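Local coordinates for penicillin binding protein 2X (Streptococcus thermophilus, PDB 5U47) that probably acts as a division-associated transpeptidase that cross-links glycan strands of cell-wall peptidoglycan, with an active-site serine that beta-lactams acylate, at residues I81-D84 / I88-S91. The protein carries 1 engineered substitution. Residues are numbered along the deposited sequence; the frame is centred on the assembly and turned at random. Where two conformers were deposited one is given.
Sequences ILKD and IKKS
Leu-82 and Ile-88 meet on the inner side of a short loop joining two consecutive helices, where helix 72-86 ends and the chain leads into helix 90-97. The connection lies within the dimerisation domain of the penicillin-binding protein, far from the centre of the chain. Leu-82 directs its CB toward the second segment, and its CD1 methyl lies 4.3 Å from the CD1 methyl of Ile-88, a loose methyl-to-methyl approach. Both side chains also touch Thr-93, and Leu-82 thereby bridges from Ile-88 and Thr-93 to Phe-126 of helix 116-128.

The backbone tie is straight but long: Ile-88 N donates to Leu-82 O over 3.4 Å at 174°, which makes it a weak hydrogen bond. On the exposed side Lys-83 curls round the carbonyl of Ile-88. Its CA lies 3.3 Å from Ile-88 O, with 128° at the hydrogen, a CA-H...O contact. Farther along, with CG anti to the backbone N and the chain bent at chi2 (62°), CD comes to 3.2 Å from that same Ile-88 O; two conformers of Lys-83 were deposited, making this part of the evidence tentative. The ammonium ends of Lys-83 and Lys-89, the N-cap residue of helix 90-97, remain 5.5 Å apart, NZ to NZ, like charges without contact. Lys-90 runs roughly at right angles to the Lys-83 chain, its NZ forming a long, weak ion pair with Asp-80 of helix 72-86, about one turn before Lys-83, and in passing it sets its CG 4.3 Å from Lys-83 CB.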
ATOM      1  N   ILE A  81      16.234  -4.619 -47.645  1.00 53.31           N
ATOM      2  CA  ILE A  81      15.357  -5.154 -46.609  1.00 52.49           C
ATOM      3  C   ILE A  81      15.193  -4.174 -45.430  1.00 49.96           C
ATOM      4  O   ILE A  81      14.066  -3.924 -44.993  1.00 47.52           O
ATOM      5  CB  ILE A  81      15.842  -6.544 -46.129  1.00 52.65           C
ATOM      6  CG1 ILE A  81      15.684  -7.568 -47.274  1.00 52.80           C
ATOM      7  CG2 ILE A  81      15.047  -6.990 -44.901  1.00 52.66           C
ATOM      8  CD1 ILE A  81      16.373  -8.900 -47.043  1.00 52.89           C
ATOM      9  N   LEU A  82      16.299  -3.611 -44.940  1.00 48.03           N
ATOM     10  CA  LEU A  82      16.237  -2.681 -43.812  1.00 47.77           C
ATOM     11  C   LEU A  82      15.497  -1.382 -44.157  1.00 49.82           C
ATOM     12  O   LEU A  82      14.815  -0.801 -43.293  1.00 47.98           O
ATOM     13  CB  LEU A  82      17.628  -2.405 -43.222  1.00 47.65           C
ATOM     14  CG  LEU A  82      18.378  -3.610 -42.609  1.00 47.71           C
ATOM     15  CD1 LEU A  82      19.402  -3.119 -41.590  1.00 47.35           C
ATOM     16  CD2 LEU A  82      17.451  -4.602 -41.918  1.00 47.44           C
ATOM     17  N   LYS A  83      15.624  -0.936 -45.405  0.50 50.89           N
ATOM     18  CA  LYS A  83      14.932   0.264 -45.866  0.50 52.09           C
ATOM     19  C   LYS A  83      13.428   0.011 -45.886  0.50 52.95           C
ATOM     20  O   LYS A  83      12.663   0.736 -45.249  0.50 52.30           O
ATOM     21  CB  LYS A  83      15.418   0.667 -47.263  0.50 53.16           C
ATOM     22  CG  LYS A  83      14.740   1.916 -47.825  0.50 53.79           C
ATOM     23  CD  LYS A  83      15.004   3.149 -46.970  0.50 53.88           C
ATOM     24  CE  LYS A  83      14.299   4.382 -47.527  0.50 54.68           C
ATOM     25  NZ  LYS A  83      14.543   5.584 -46.686  0.50 54.75           N
ATOM     26  N   ASP A  84      13.015  -1.037 -46.595  1.00 53.73           N
ATOM     27  CA  ASP A  84      11.597  -1.374 -46.694  1.00 56.58           C
ATOM     28  C   ASP A  84      10.944  -1.666 -45.326  1.00 55.02           C
ATOM     29  O   ASP A  84       9.856  -1.159 -45.034  1.00 54.21           O
ATOM     30  CB  ASP A  84      11.409  -2.586 -47.617  1.00 60.68           C
ATOM     31  CG  ASP A  84       9.964  -3.075 -47.653  1.00 64.73           C
ATOM     32  OD1 ASP A  84       9.037  -2.232 -47.762  1.00 67.41           O
ATOM     33  OD2 ASP A  84       9.761  -4.308 -47.566  1.00 66.86           O
ATOM     34  N   ILE A  88      15.393   2.486 -42.736  1.00 54.56           N
ATOM     35  CA  ILE A  88      16.801   2.833 -42.565  1.00 54.48           C
ATOM     36  C   ILE A  88      17.401   3.099 -43.941  1.00 55.96           C
ATOM     37  O   ILE A  88      17.288   2.258 -44.842  1.00 51.82           O
ATOM     38  CB  ILE A  88      17.581   1.696 -41.870  1.00 53.23           C
ATOM     39  CG1 ILE A  88      17.005   1.428 -40.467  1.00 51.83           C
ATOM     40  CG2 ILE A  88      19.067   2.045 -41.767  1.00 54.12           C
ATOM     41  CD1 ILE A  88      17.665   0.282 -39.722  1.00 50.89           C
ATOM     42  N   LYS A  89      18.055   4.253 -44.094  1.00 60.34           N
ATOM     43  CA  LYS A  89      18.691   4.629 -45.371  1.00 63.92           C
ATOM     44  C   LYS A  89      19.766   3.617 -45.756  1.00 62.79           C
ATOM     45  O   LYS A  89      20.609   3.256 -44.927  1.00 61.15           O
ATOM     46  CB  LYS A  89      19.314   6.030 -45.305  1.00 67.28           C
ATOM     47  CG  LYS A  89      18.311   7.171 -45.246  1.00 70.41           C
ATOM     48  CD  LYS A  89      19.020   8.515 -45.394  1.00 73.73           C
ATOM     49  CE  LYS A  89      18.040   9.672 -45.539  1.00 75.43           C
ATOM     50  NZ  LYS A  89      17.146   9.840 -44.360  1.00 74.63           N
ATOM     51  N   LYS A  90      19.727   3.182 -47.017  1.00 62.11           N
ATOM     52  CA  LYS A  90      20.662   2.171 -47.546  1.00 63.36           C
ATOM     53  C   LYS A  90      22.123   2.492 -47.263  1.00 61.40           C
ATOM     54  O   LYS A  90      22.897   1.601 -46.908  1.00 59.58           O
ATOM     55  CB  LYS A  90      20.450   1.966 -49.054  1.00 66.35           C
ATOM     56  CG  LYS A  90      19.070   1.432 -49.400  1.00 67.99           C
ATOM     57  CD  LYS A  90      18.889   1.201 -50.886  1.00 71.96           C
ATOM     58  CE  LYS A  90      17.439   0.856 -51.191  1.00 75.53           C
ATOM     59  NZ  LYS A  90      17.188   0.720 -52.651  1.00 79.35           N
ATOM     60  N   SER A  91      22.483   3.762 -47.408  1.00 59.41           N
ATOM     61  CA  SER A  91      23.852   4.215 -47.156  1.00 61.69           C
ATOM     62  C   SER A  91      24.292   4.026 -45.698  1.00 59.00           C
ATOM     63  O   SER A  91      25.460   3.805 -45.438  1.00 60.51           O
ATOM     64  CB  SER A  91      24.028   5.683 -47.590  1.00 62.58           C
ATOM     65  OG  SER A  91      23.050   6.527 -46.997  1.00 60.97           O
TER